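Local coordinates for protein 3-oxoadipate enol-lactonase (Burkholderia xenovorans, PDB 2XUA) that probably hydrolyses 3-oxoadipate enol-lactone, a step in bacterial catechol breakdown, by means of an alpha/beta hydrolase fold under a cap of helices, at residues Gln224-Ala229 and Tyr237-Ala242; Gly20-Asn25 and Asp87-Ala92; Asp176-Val179 and Gly185-Ser188; Ala43-Ala48 and Ile245-Arg250. One frame throughout, in Å; residues are numbered along the deposited sequence.

Interaction 1: Gln224-Ala229 and Tyr237-Ala242; sequences QGRELA and YVELDA
The ring of Tyr237 carries the CG methylene of Arg226 on one face, while its edge is met in the plane by Glu239 OE1. Arg226 CG stands 3.6 Å from the centroid of the Tyr237 ring and only 6° off the ring normal, a well-centred CH-pi contact. The guanidinium uses its own edge elsewhere: Arg226 NH1 lies 3.2 Å from Glu239 OE1, close to the guanidinium plane, and forms a salt bridge. The same oxygen also accepts a hydrogen bond from the phenol, Tyr237 OH donating to Glu239 OE1 over 2.5 Å. This short bond arrives on the anti side of the carboxylate, somewhat out of its plane. Two groups thus grip one carboxylate oxygen, which holds the phenol end in place and would be expected to stabilise the negative charge.

Tyr237 CG is anti to its own backbone N (chi1 174°), and this throws the ring across to the helix. The arginine chain runs over the ring and bends at chi3 to bring NH1 to the acid. Beside the methylene, toward the CD1-CE1 side, the ring also meets backbone, with Tyr237 CE1 3.6 Å from Arg226 N and Tyr237 CD1 3.7 Å from Gly225 C. One helical turn on, Ala229 CB packs on Tyr237 CB at 3.9 Å.

The contact belongs to the beta-alpha-beta unit of strand 209-214, helix 222-231 and strand 236-240, the last being an outermost strand of the sheet. The axes of the helix and strand segments approach to 8.9 Å at 163°, so the helix runs nearly antiparallel to the edge strand that follows it, with Pro222 also against Tyr237 and Glu239.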
loop_
_atom_site.group_PDB
_atom_site.type_symbol
_atom_site.label_atom_id
_atom_site.label_comp_id
_atom_site.label_asym_id
_atom_site.label_seq_id
_atom_site.Cartn_x
_atom_site.Cartn_y
_atom_site.Cartn_z
ATOM N N GLN B 224 -9.446 -27.047 10.322
ATOM C CA GLN B 224 -8.927 -27.351 9.014
ATOM C C GLN B 224 -7.397 -27.307 8.918
ATOM O O GLN B 224 -6.797 -27.949 8.023
ATOM C CB GLN B 224 -9.500 -26.374 8.016
ATOM C CG GLN B 224 -11.032 -26.563 7.769
ATOM C CD GLN B 224 -11.571 -25.483 6.809
ATOM O OE1 GLN B 224 -11.447 -24.305 7.072
ATOM N NE2 GLN B 224 -12.172 -25.903 5.717
ATOM N N GLY B 225 -6.826 -26.482 9.788
ATOM C CA GLY B 225 -5.403 -26.256 9.952
ATOM C C GLY B 225 -4.754 -27.527 10.472
ATOM O O GLY B 225 -3.779 -27.987 9.911
ATOM N N ARG B 226 -5.295 -28.066 11.566
ATOM C CA ARG B 226 -4.958 -29.422 12.042
ATOM C C ARG B 226 -5.092 -30.574 11.020
ATOM O O ARG B 226 -4.173 -31.381 10.879
ATOM C CB ARG B 226 -5.647 -29.647 13.380
ATOM C CG ARG B 226 -5.199 -28.585 14.448
ATOM C CD ARG B 226 -5.710 -28.858 15.827
ATOM N NE ARG B 226 -7.174 -28.737 15.877
ATOM C CZ ARG B 226 -7.877 -27.656 16.270
ATOM N NH1 ARG B 226 -7.273 -26.550 16.699
ATOM N NH2 ARG B 226 -9.210 -27.699 16.256
ATOM N N GLU B 227 -6.192 -30.658 10.273
ATOM C CA GLU B 227 -6.315 -31.717 9.267
ATOM C C GLU B 227 -5.179 -31.578 8.256
ATOM O O GLU B 227 -4.586 -32.573 7.816
ATOM C CB GLU B 227 -7.616 -31.625 8.489
ATOM C CG GLU B 227 -8.854 -32.043 9.225
ATOM C CD GLU B 227 -10.073 -31.643 8.404
ATOM O OE1 GLU B 227 -10.213 -32.254 7.315
ATOM O OE2 GLU B 227 -10.821 -30.691 8.807
ATOM N N LEU B 228 -4.921 -30.323 7.870
ATOM C CA LEU B 228 -3.871 -30.071 6.913
ATOM C C LEU B 228 -2.541 -30.550 7.476
ATOM O O LEU B 228 -1.810 -31.248 6.777
ATOM C CB LEU B 228 -3.832 -28.596 6.494
ATOM C CG LEU B 228 -3.019 -28.264 5.238
ATOM C CD1 LEU B 228 -3.145 -26.782 4.811
ATOM C CD2 LEU B 228 -1.636 -28.491 5.637
ATOM N N ALA B 229 -2.247 -30.205 8.726
ATOM C CA ALA B 229 -0.976 -30.517 9.323
ATOM C C ALA B 229 -0.903 -32.047 9.473
ATOM O O ALA B 229 0.191 -32.634 9.432
ATOM C CB ALA B 229 -0.839 -29.859 10.703
ATOM N N TYR B 237 2.038 -27.771 13.525
ATOM C CA TYR B 237 0.839 -26.900 13.615
ATOM C C TYR B 237 1.065 -25.817 14.692
ATOM O O TYR B 237 1.522 -26.118 15.749
ATOM C CB TYR B 237 -0.458 -27.720 13.882
ATOM C CG TYR B 237 -1.663 -26.834 14.129
ATOM C CD1 TYR B 237 -2.418 -26.301 13.055
ATOM C CD2 TYR B 237 -2.033 -26.496 15.432
ATOM C CE1 TYR B 237 -3.517 -25.463 13.287
ATOM C CE2 TYR B 237 -3.125 -25.683 15.685
ATOM C CZ TYR B 237 -3.859 -25.149 14.624
ATOM O OH TYR B 237 -4.936 -24.340 14.927
ATOM N N VAL B 238 0.774 -24.564 14.387
ATOM C CA VAL B 238 0.892 -23.470 15.373
ATOM C C VAL B 238 -0.346 -22.577 15.243
ATOM O O VAL B 238 -0.751 -22.194 14.150
ATOM C CB VAL B 238 2.173 -22.558 15.159
ATOM C CG1 VAL B 238 2.162 -21.397 16.105
ATOM C CG2 VAL B 238 3.482 -23.309 15.401
ATOM N N GLU B 239 -0.942 -22.235 16.374
ATOM C CA GLU B 239 -2.181 -21.518 16.378
ATOM C C GLU B 239 -1.929 -20.190 17.075
ATOM O O GLU B 239 -1.353 -20.147 18.147
ATOM C CB GLU B 239 -3.298 -22.347 17.068
ATOM C CG GLU B 239 -4.627 -21.662 17.067
ATOM C CD GLU B 239 -5.740 -22.565 17.607
ATOM O OE1 GLU B 239 -5.756 -23.747 17.256
ATOM O OE2 GLU B 239 -6.568 -22.083 18.389
ATOM N N LEU B 240 -2.310 -19.107 16.417
ATOM C CA LEU B 240 -2.105 -17.793 16.942
ATOM C C LEU B 240 -3.418 -17.178 17.373
ATOM O O LEU B 240 -4.446 -17.462 16.776
ATOM C CB LEU B 240 -1.486 -16.910 15.848
ATOM C CG LEU B 240 -0.136 -17.330 15.290
ATOM C CD1 LEU B 240 0.193 -16.331 14.126
ATOM C CD2 LEU B 240 0.954 -17.275 16.390
ATOM N N ASP B 241 -3.364 -16.350 18.407
ATOM C CA ASP B 241 -4.533 -15.608 18.890
ATOM C C ASP B 241 -4.965 -14.478 17.947
ATOM O O ASP B 241 -4.848 -13.291 18.270
ATOM C CB ASP B 241 -4.285 -15.052 20.293
ATOM C CG ASP B 241 -5.584 -14.516 20.965
ATOM O OD1 ASP B 241 -6.701 -14.619 20.416
ATOM O OD2 ASP B 241 -5.458 -14.003 22.061
ATOM N N ALA B 242 -5.508 -14.883 16.803
ATOM C CA ALA B 242 -5.849 -13.945 15.767
ATOM C C ALA B 242 -6.989 -14.524 14.950
ATOM O O ALA B 242 -7.402 -15.669 15.143
ATOM C CB ALA B 242 -4.603 -13.654 14.884
#

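Interaction 2: Gly20-Asn25 and Asp87-Ala92; sequences GERHGN and DTLKIA
At the Schellman motif that closes helix 75-88, the carbonyl oxygen of Leu89 accepts a hydrogen bond from Arg22, which reaches over from the loop between strands 12-19 and 28-32. Arg22 NH2 stands 3.0 Å from Leu89 O with an N-H...O angle of 160°. The oxygen sits at the edge of the guanidinium, near its plane, whereas seen from the carbonyl the donor is tilted 25° out of plane. Carbonyls at the C-terminal end of a helix lack the amides of a next turn, and the arginine supplies a donor to one of them.

Lys90 gives the motif its signature, a positive phi (60°), and Lys90 N bonds back to Asp87 O at 3.0 Å. The strands on both sides of the loop belong to the central sheet of the alpha/beta hydrolase fold, and Leu89 is buried against Tyr16, Ile18 and Leu56 on that sheet. The link therefore ties a sheet-connecting loop to a helix end. On the loop side a type I turn from Glu21 to Gly24 presents Arg22, closed by Gly24 N on Glu21 O at 2.9 Å. The arginine chain bends at chi2 and chi3 before NH2 arrives, and that nitrogen also brushes Leu89 CB at 3.9 Å.

Next to it, His23 lies alongside the arginine: its CE1 is 3.5 Å above the guanidinium plane, offset toward the rim. Lys90 bends at chi3 and chi4, which brings its NZ to 4.0 Å from Arg22 NH2, a pairing of like charges that is probably unfavourable. Arg22 O accepts a hydrogen bond from NH1 of Arg54.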
loop_
_atom_site.group_PDB
_atom_site.type_symbol
_atom_site.label_atom_id
_atom_site.label_comp_id
_atom_site.label_asym_id
_atom_site.label_seq_id
_atom_site.Cartn_x
_atom_site.Cartn_y
_atom_site.Cartn_z
ATOM N N GLY B 20 15.943 -7.840 0.299
ATOM C CA GLY B 20 17.167 -8.560 0.587
ATOM C C GLY B 20 18.120 -8.322 -0.595
ATOM O O GLY B 20 17.756 -7.712 -1.587
ATOM N N GLU B 21 19.352 -8.798 -0.515
ATOM C CA GLU B 21 20.360 -8.486 -1.566
ATOM C C GLU B 21 20.075 -9.403 -2.763
ATOM O O GLU B 21 20.317 -10.585 -2.660
ATOM C CB GLU B 21 21.741 -8.790 -0.985
ATOM C CG GLU B 21 22.632 -7.569 -0.716
ATOM C CD GLU B 21 21.909 -6.349 -0.142
ATOM O OE1 GLU B 21 21.881 -5.281 -0.835
ATOM O OE2 GLU B 21 21.388 -6.454 0.995
ATOM N N ARG B 22 19.569 -8.899 -3.876
ATOM C CA ARG B 22 18.890 -9.805 -4.848
ATOM C C ARG B 22 19.877 -10.763 -5.599
ATOM O O ARG B 22 19.507 -11.891 -6.004
ATOM C CB ARG B 22 17.783 -9.069 -5.679
ATOM C CG ARG B 22 17.802 -8.873 -7.222
ATOM C CD ARG B 22 18.138 -10.107 -7.974
ATOM N NE ARG B 22 17.411 -10.456 -9.206
ATOM C CZ ARG B 22 17.340 -11.744 -9.580
ATOM N NH1 ARG B 22 17.922 -12.649 -8.797
ATOM N NH2 ARG B 22 16.706 -12.163 -10.679
ATOM N N HIS B 23 21.153 -10.337 -5.641
ATOM C CA HIS B 23 22.259 -11.209 -6.123
ATOM C C HIS B 23 23.122 -11.894 -5.069
ATOM O O HIS B 23 24.220 -12.438 -5.377
ATOM C CB HIS B 23 23.073 -10.448 -7.181
ATOM C CG HIS B 23 22.248 -10.144 -8.383
ATOM N ND1 HIS B 23 21.667 -11.147 -9.138
ATOM C CD2 HIS B 23 21.811 -8.976 -8.901
ATOM C CE1 HIS B 23 20.963 -10.607 -10.111
ATOM N NE2 HIS B 23 21.031 -9.297 -9.992
ATOM N N GLY B 24 22.628 -11.879 -3.835
ATOM C CA GLY B 24 23.285 -12.599 -2.753
ATOM C C GLY B 24 23.041 -14.093 -2.862
ATOM O O GLY B 24 22.437 -14.600 -3.853
ATOM N N ASN B 25 23.477 -14.794 -1.818
ATOM C CA ASN B 25 23.427 -16.263 -1.808
ATOM C C ASN B 25 22.425 -16.823 -0.804
ATOM O O ASN B 25 22.453 -18.008 -0.524
ATOM C CB ASN B 25 24.835 -16.824 -1.602
ATOM C CG ASN B 25 25.352 -16.737 -0.163
ATOM O OD1 ASN B 25 26.162 -17.570 0.222
ATOM N ND2 ASN B 25 24.946 -15.735 0.597
ATOM N N ASP B 87 10.764 -18.686 -12.530
ATOM C CA ASP B 87 11.533 -18.969 -13.745
ATOM C C ASP B 87 12.125 -17.706 -14.361
ATOM O O ASP B 87 13.325 -17.667 -14.716
ATOM C CB ASP B 87 10.627 -19.668 -14.771
ATOM C CG ASP B 87 10.373 -21.134 -14.432
ATOM O OD1 ASP B 87 10.994 -21.698 -13.499
ATOM O OD2 ASP B 87 9.530 -21.733 -15.118
ATOM N N THR B 88 11.292 -16.680 -14.477
ATOM C CA THR B 88 11.673 -15.336 -14.980
ATOM C C THR B 88 12.833 -14.757 -14.192
ATOM O O THR B 88 13.715 -14.136 -14.777
ATOM C CB THR B 88 10.506 -14.288 -14.922
ATOM O OG1 THR B 88 9.474 -14.659 -15.844
ATOM C CG2 THR B 88 10.985 -12.911 -15.332
ATOM N N LEU B 89 12.791 -14.922 -12.867
ATOM C CA LEU B 89 13.874 -14.426 -11.969
ATOM C C LEU B 89 15.065 -15.382 -11.796
ATOM O O LEU B 89 16.001 -15.101 -11.081
ATOM C CB LEU B 89 13.273 -13.971 -10.627
ATOM C CG LEU B 89 12.185 -12.911 -10.751
ATOM C CD1 LEU B 89 11.525 -12.696 -9.389
ATOM C CD2 LEU B 89 12.723 -11.552 -11.270
ATOM N N LYS B 90 15.038 -16.494 -12.551
ATOM C CA LYS B 90 16.037 -17.575 -12.450
ATOM C C LYS B 90 16.072 -18.211 -11.056
ATOM O O LYS B 90 17.097 -18.760 -10.607
ATOM C CB LYS B 90 17.438 -17.143 -12.981
ATOM C CG LYS B 90 17.409 -16.690 -14.464
ATOM C CD LYS B 90 18.644 -15.792 -14.810
ATOM C CE LYS B 90 18.291 -14.278 -15.122
ATOM N NZ LYS B 90 18.558 -13.160 -14.064
ATOM N N ILE B 91 14.960 -18.110 -10.338
ATOM C CA ILE B 91 14.900 -18.699 -8.992
ATOM C C ILE B 91 14.680 -20.222 -9.136
ATOM O O ILE B 91 13.657 -20.620 -9.688
ATOM C CB ILE B 91 13.745 -18.143 -8.185
ATOM C CG1 ILE B 91 13.985 -16.674 -7.843
ATOM C CG2 ILE B 91 13.528 -18.985 -6.931
ATOM C CD1 ILE B 91 12.772 -16.014 -7.251
ATOM N N ALA B 92 15.594 -21.041 -8.634
ATOM C CA ALA B 92 15.448 -22.462 -8.881
ATOM C C ALA B 92 14.640 -23.192 -7.804
ATOM O O ALA B 92 14.006 -24.193 -8.108
ATOM C CB ALA B 92 16.803 -23.154 -9.081
#

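Interaction 3: Asp176-Val179 and Gly185-Ser188; sequences DVFV and GYAS. With SHF (laevulinic acid), chain C.
Phe178 and Tyr186 meet through ring atoms, Phe178 CE1 lying 3.8 Å from Tyr186 CE1, and both have the keto oxygen of bound laevulinic acid at their edges. Tyr186 OH donates a hydrogen bond to O4 of the ligand at 2.7 Å. Phe178 approaches the same oxygen edge-on: its CE1 is 3.6 Å from the ligand O4, near the ring plane. The two ring planes are 72° apart and their centroids 5.6 Å, an oblique pairing.

Each ring reaches inward because its CG is anti to the backbone N (chi1 -177° in Phe178). Behind them Met147 of helix 147-154 touches both rings, and Leu150 and Ala142 pack on Tyr186. The two helices, 168-179 and 183-195, belong to the helical cap inserted between strands 117-123 and 209-214. Asp176, on the first of them, forms salt bridges to Arg17 and Arg57 of the second subunit.

Arg157 NE also hydrogen-bonds the ligand, so a phenol and a guanidinium hold this product analogue from the protein side. The phenol proton would be expected to polarise the keto C=O slightly, while the Phe178 edge offers weakly positive C-H groups, consistent with the cap recognising a carbonyl here.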
loop_
_atom_site.group_PDB
_atom_site.type_symbol
_atom_site.label_atom_id
_atom_site.label_comp_id
_atom_site.label_asym_id
_atom_site.label_seq_id
_atom_site.Cartn_x
_atom_site.Cartn_y
_atom_site.Cartn_z
ATOM N N ASP B 176 -8.501 -0.074 1.686
ATOM C CA ASP B 176 -8.303 0.660 0.409
ATOM C C ASP B 176 -7.869 -0.309 -0.656
ATOM O O ASP B 176 -8.308 -0.214 -1.810
ATOM C CB ASP B 176 -7.285 1.814 0.538
ATOM C CG ASP B 176 -7.330 2.803 -0.650
ATOM O OD1 ASP B 176 -8.435 3.205 -1.043
ATOM O OD2 ASP B 176 -6.248 3.175 -1.201
ATOM N N VAL B 177 -7.018 -1.254 -0.299
ATOM C CA VAL B 177 -6.537 -2.230 -1.303
ATOM C C VAL B 177 -7.688 -3.154 -1.704
ATOM O O VAL B 177 -7.921 -3.435 -2.911
ATOM C CB VAL B 177 -5.396 -3.073 -0.699
ATOM C CG1 VAL B 177 -5.053 -4.275 -1.608
ATOM C CG2 VAL B 177 -4.156 -2.134 -0.466
ATOM N N PHE B 178 -8.435 -3.595 -0.696
ATOM C CA PHE B 178 -9.572 -4.504 -0.980
ATOM C C PHE B 178 -10.565 -3.816 -1.945
ATOM O O PHE B 178 -10.852 -4.334 -3.016
ATOM C CB PHE B 178 -10.231 -4.894 0.340
ATOM C CG PHE B 178 -11.339 -5.874 0.168
ATOM C CD1 PHE B 178 -11.088 -7.224 0.278
ATOM C CD2 PHE B 178 -12.623 -5.442 -0.180
ATOM C CE1 PHE B 178 -12.144 -8.158 0.129
ATOM C CE2 PHE B 178 -13.676 -6.381 -0.382
ATOM C CZ PHE B 178 -13.415 -7.719 -0.234
ATOM N N VAL B 179 -10.996 -2.592 -1.632
ATOM C CA VAL B 179 -12.053 -1.984 -2.419
ATOM C C VAL B 179 -11.618 -1.565 -3.806
ATOM O O VAL B 179 -12.481 -1.326 -4.626
ATOM C CB VAL B 179 -12.864 -0.850 -1.695
ATOM C CG1 VAL B 179 -13.390 -1.352 -0.393
ATOM C CG2 VAL B 179 -11.999 0.412 -1.488
ATOM N N GLY B 185 -11.477 -9.646 -11.476
ATOM C CA GLY B 185 -10.289 -10.358 -10.970
ATOM C C GLY B 185 -10.594 -11.078 -9.669
ATOM O O GLY B 185 -10.240 -12.227 -9.475
ATOM N N TYR B 186 -11.240 -10.382 -8.757
ATOM C CA TYR B 186 -11.599 -10.946 -7.443
ATOM C C TYR B 186 -12.591 -12.119 -7.608
ATOM O O TYR B 186 -12.370 -13.211 -7.108
ATOM C CB TYR B 186 -12.260 -9.849 -6.625
ATOM C CG TYR B 186 -12.682 -10.284 -5.249
ATOM C CD1 TYR B 186 -11.799 -10.185 -4.154
ATOM C CD2 TYR B 186 -13.961 -10.831 -5.028
ATOM C CE1 TYR B 186 -12.198 -10.551 -2.857
ATOM C CE2 TYR B 186 -14.358 -11.255 -3.734
ATOM C CZ TYR B 186 -13.484 -11.098 -2.656
ATOM O OH TYR B 186 -13.852 -11.509 -1.379
ATOM N N ALA B 187 -13.701 -11.884 -8.297
ATOM C CA ALA B 187 -14.633 -12.987 -8.583
ATOM C C ALA B 187 -13.935 -14.198 -9.276
ATOM O O ALA B 187 -14.204 -15.356 -8.946
ATOM C CB ALA B 187 -15.783 -12.457 -9.441
ATOM N N SER B 188 -13.028 -13.967 -10.218
ATOM C CA SER B 188 -12.409 -15.131 -10.867
ATOM C C SER B 188 -11.579 -15.970 -9.910
ATOM O O SER B 188 -11.434 -17.168 -10.099
ATOM C CB SER B 188 -11.564 -14.735 -12.072
ATOM O OG SER B 188 -12.389 -14.108 -13.029
HETATM C C4 SHF C . -11.372 -12.750 0.945
HETATM C C5 SHF C . -9.890 -12.866 1.325
HETATM C C3 SHF C . -12.375 -13.809 1.431
HETATM C C2 SHF C . -12.035 -14.639 2.696
HETATM C C1 SHF C . -13.335 -15.206 3.408
HETATM O O4 SHF C . -11.766 -11.773 0.281
HETATM O O1 SHF C . -13.727 -14.513 4.365
HETATM O OH1 SHF C . -13.859 -16.325 3.080
#

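Interaction 4: Ala43-Ala48 and Ile245-Arg250; sequences APQVAA and ISNIER
Gln45 and Asn247 cross at about a right angle, their amide planes 60° apart, where helix 43-52 of the alpha/beta hydrolase fold meets the short helix 246-249. In this fold the segment after the last strand normally carries the catalytic histidine, and helix 246-249 follows that region directly. Gln45 takes a bend at chi2 (68°), which lays its amide against the flank of Asn247. Its CD sits 3.8 Å from Asn247 CB and also 3.8 Å from Asn247 O. The glutamine thus packs against both the base of the asparagine side chain and its backbone carbonyl oxygen.

Asn247 holds CG between its backbone N and carbonyl carbon (chi1 72°), which turns its amide back toward the start of the short helix, where ND2 is given to the carbonyl oxygen of Met41. That bond, made with the stretch just before helix 43-52, ties the asparagine to the same part of the chain. Phe254 lies against both Gln45 and Asn247, and Leu99 and Trp42 also touch the asparagine, so the polar pair is closed in by apolar neighbours.

Pro44 adds an apolar side to the junction. Its CB is 4.1 Å from Asn247 O, and its ring leans toward Ile248, where Val169 of the second subunit packs on both residues; the subunit interface therefore runs past this contact. Within the short helix, Ile245 O accepts from two amides, Ile248 N and Glu249 N, each at 3.2 Å. Across the segments, Pro44 CG comes no closer to Ile248 CG1 than 4.5 Å.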
loop_
_atom_site.group_PDB
_atom_site.type_symbol
_atom_site.label_atom_id
_atom_site.label_comp_id
_atom_site.label_asym_id
_atom_site.label_seq_id
_atom_site.Cartn_x
_atom_site.Cartn_y
_atom_site.Cartn_z
ATOM N N ALA B 43 4.101 -6.500 4.457
ATOM C CA ALA B 43 5.095 -5.552 4.897
ATOM C C ALA B 43 5.616 -5.824 6.343
ATOM O O ALA B 43 6.826 -5.685 6.594
ATOM C CB ALA B 43 4.527 -4.051 4.734
ATOM N N PRO B 44 4.744 -6.272 7.293
ATOM C CA PRO B 44 5.353 -6.488 8.659
ATOM C C PRO B 44 6.397 -7.600 8.731
ATOM O O PRO B 44 7.214 -7.623 9.648
ATOM C CB PRO B 44 4.135 -6.817 9.568
ATOM C CG PRO B 44 2.944 -6.088 8.844
ATOM C CD PRO B 44 3.297 -6.501 7.341
ATOM N N GLN B 45 6.361 -8.524 7.773
ATOM C CA GLN B 45 7.339 -9.594 7.755
ATOM C C GLN B 45 8.670 -9.297 6.992
ATOM O O GLN B 45 9.637 -10.088 7.064
ATOM C CB GLN B 45 6.694 -10.855 7.148
ATOM C CG GLN B 45 5.794 -11.641 8.138
ATOM C CD GLN B 45 4.529 -10.864 8.508
ATOM O OE1 GLN B 45 4.164 -10.713 9.704
ATOM N NE2 GLN B 45 3.856 -10.348 7.490
ATOM N N VAL B 46 8.676 -8.255 6.194
ATOM C CA VAL B 46 9.782 -8.083 5.209
ATOM C C VAL B 46 11.175 -7.920 5.846
ATOM O O VAL B 46 12.158 -8.576 5.465
ATOM C CB VAL B 46 9.453 -6.929 4.243
ATOM C CG1 VAL B 46 10.706 -6.563 3.384
ATOM C CG2 VAL B 46 8.200 -7.345 3.349
ATOM N N ALA B 47 11.217 -7.101 6.874
ATOM C CA ALA B 47 12.472 -6.805 7.598
ATOM C C ALA B 47 13.115 -8.070 8.174
ATOM O O ALA B 47 14.275 -8.348 7.906
ATOM C CB ALA B 47 12.236 -5.753 8.701
ATOM N N ALA B 48 12.370 -8.856 8.950
ATOM C CA ALA B 48 12.893 -10.054 9.530
ATOM C C ALA B 48 13.231 -11.115 8.481
ATOM O O ALA B 48 14.194 -11.848 8.648
ATOM C CB ALA B 48 11.933 -10.641 10.617
ATOM N N ILE B 245 -6.310 -12.722 9.078
ATOM C CA ILE B 245 -5.078 -12.089 8.541
ATOM C C ILE B 245 -4.114 -11.986 9.711
ATOM O O ILE B 245 -3.870 -10.861 10.274
ATOM C CB ILE B 245 -5.420 -10.731 7.926
ATOM C CG1 ILE B 245 -6.499 -10.843 6.831
ATOM C CG2 ILE B 245 -4.114 -10.051 7.417
ATOM C CD1 ILE B 245 -6.097 -11.723 5.638
ATOM N N SER B 246 -3.662 -13.166 10.183
ATOM C CA SER B 246 -2.882 -13.287 11.415
ATOM C C SER B 246 -1.485 -12.696 11.345
ATOM O O SER B 246 -0.894 -12.364 12.375
ATOM C CB SER B 246 -2.801 -14.755 11.888
ATOM O OG SER B 246 -1.961 -15.545 11.088
ATOM N N ASN B 247 -0.946 -12.588 10.136
ATOM C CA ASN B 247 0.407 -11.976 10.009
ATOM C C ASN B 247 0.372 -10.454 10.280
ATOM O O ASN B 247 1.419 -9.815 10.481
ATOM C CB ASN B 247 0.955 -12.202 8.594
ATOM C CG ASN B 247 0.243 -11.363 7.585
ATOM O OD1 ASN B 247 -0.970 -11.515 7.414
ATOM N ND2 ASN B 247 0.969 -10.416 6.942
ATOM N N ILE B 248 -0.814 -9.867 10.211
ATOM C CA ILE B 248 -1.039 -8.497 10.663
ATOM C C ILE B 248 -1.462 -8.365 12.110
ATOM O O ILE B 248 -0.803 -7.687 12.899
ATOM C CB ILE B 248 -2.004 -7.775 9.750
ATOM C CG1 ILE B 248 -1.267 -7.511 8.453
ATOM C CG2 ILE B 248 -2.371 -6.362 10.328
ATOM C CD1 ILE B 248 -2.151 -6.939 7.391
ATOM N N GLU B 249 -2.564 -9.014 12.472
ATOM C CA GLU B 249 -3.029 -8.941 13.846
ATOM C C GLU B 249 -2.006 -9.447 14.888
ATOM O O GLU B 249 -1.901 -8.879 15.954
ATOM C CB GLU B 249 -4.434 -9.606 13.987
ATOM C CG GLU B 249 -4.942 -9.530 15.451
ATOM C CD GLU B 249 -6.481 -9.669 15.524
ATOM O OE1 GLU B 249 -7.124 -9.731 14.423
ATOM O OE2 GLU B 249 -7.015 -9.713 16.669
ATOM N N ARG B 250 -1.276 -10.531 14.619
ATOM C CA ARG B 250 -0.267 -10.986 15.523
ATOM C C ARG B 250 1.019 -11.022 14.751
ATOM O O ARG B 250 1.686 -12.083 14.686
ATOM C CB ARG B 250 -0.498 -12.436 15.915
ATOM C CG ARG B 250 -1.597 -12.751 16.840
ATOM C CD ARG B 250 -1.876 -11.734 17.792
ATOM N NE ARG B 250 -1.383 -12.110 19.078
ATOM C CZ ARG B 250 -2.011 -11.871 20.227
ATOM N NH1 ARG B 250 -3.174 -11.239 20.267
ATOM N NH2 ARG B 250 -1.440 -12.272 21.363
#

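Interactions 3 and 4 are buried and interaction 1 lies at the surface, while interaction 2 is partly buried. Chemistry follows place: a salt bridge and CH-pi contact pin the edge strand in interaction 1, an arginine takes a helix-end carbonyl in interaction 2, aromatic rings meet a ligand in interaction 3, and amide and apolar packing joins two helices in interaction 4. Interactions 1 and 4 touch, Ala242 CB lying 3.7 Å from Arg250 CG, since strand 236-240 leads into helix 246-249. Interactions 1 and 3 fall on opposite sides of the chain's centre, with about 26 Å between their centres. Interactions 3 and 4 both border the second subunit.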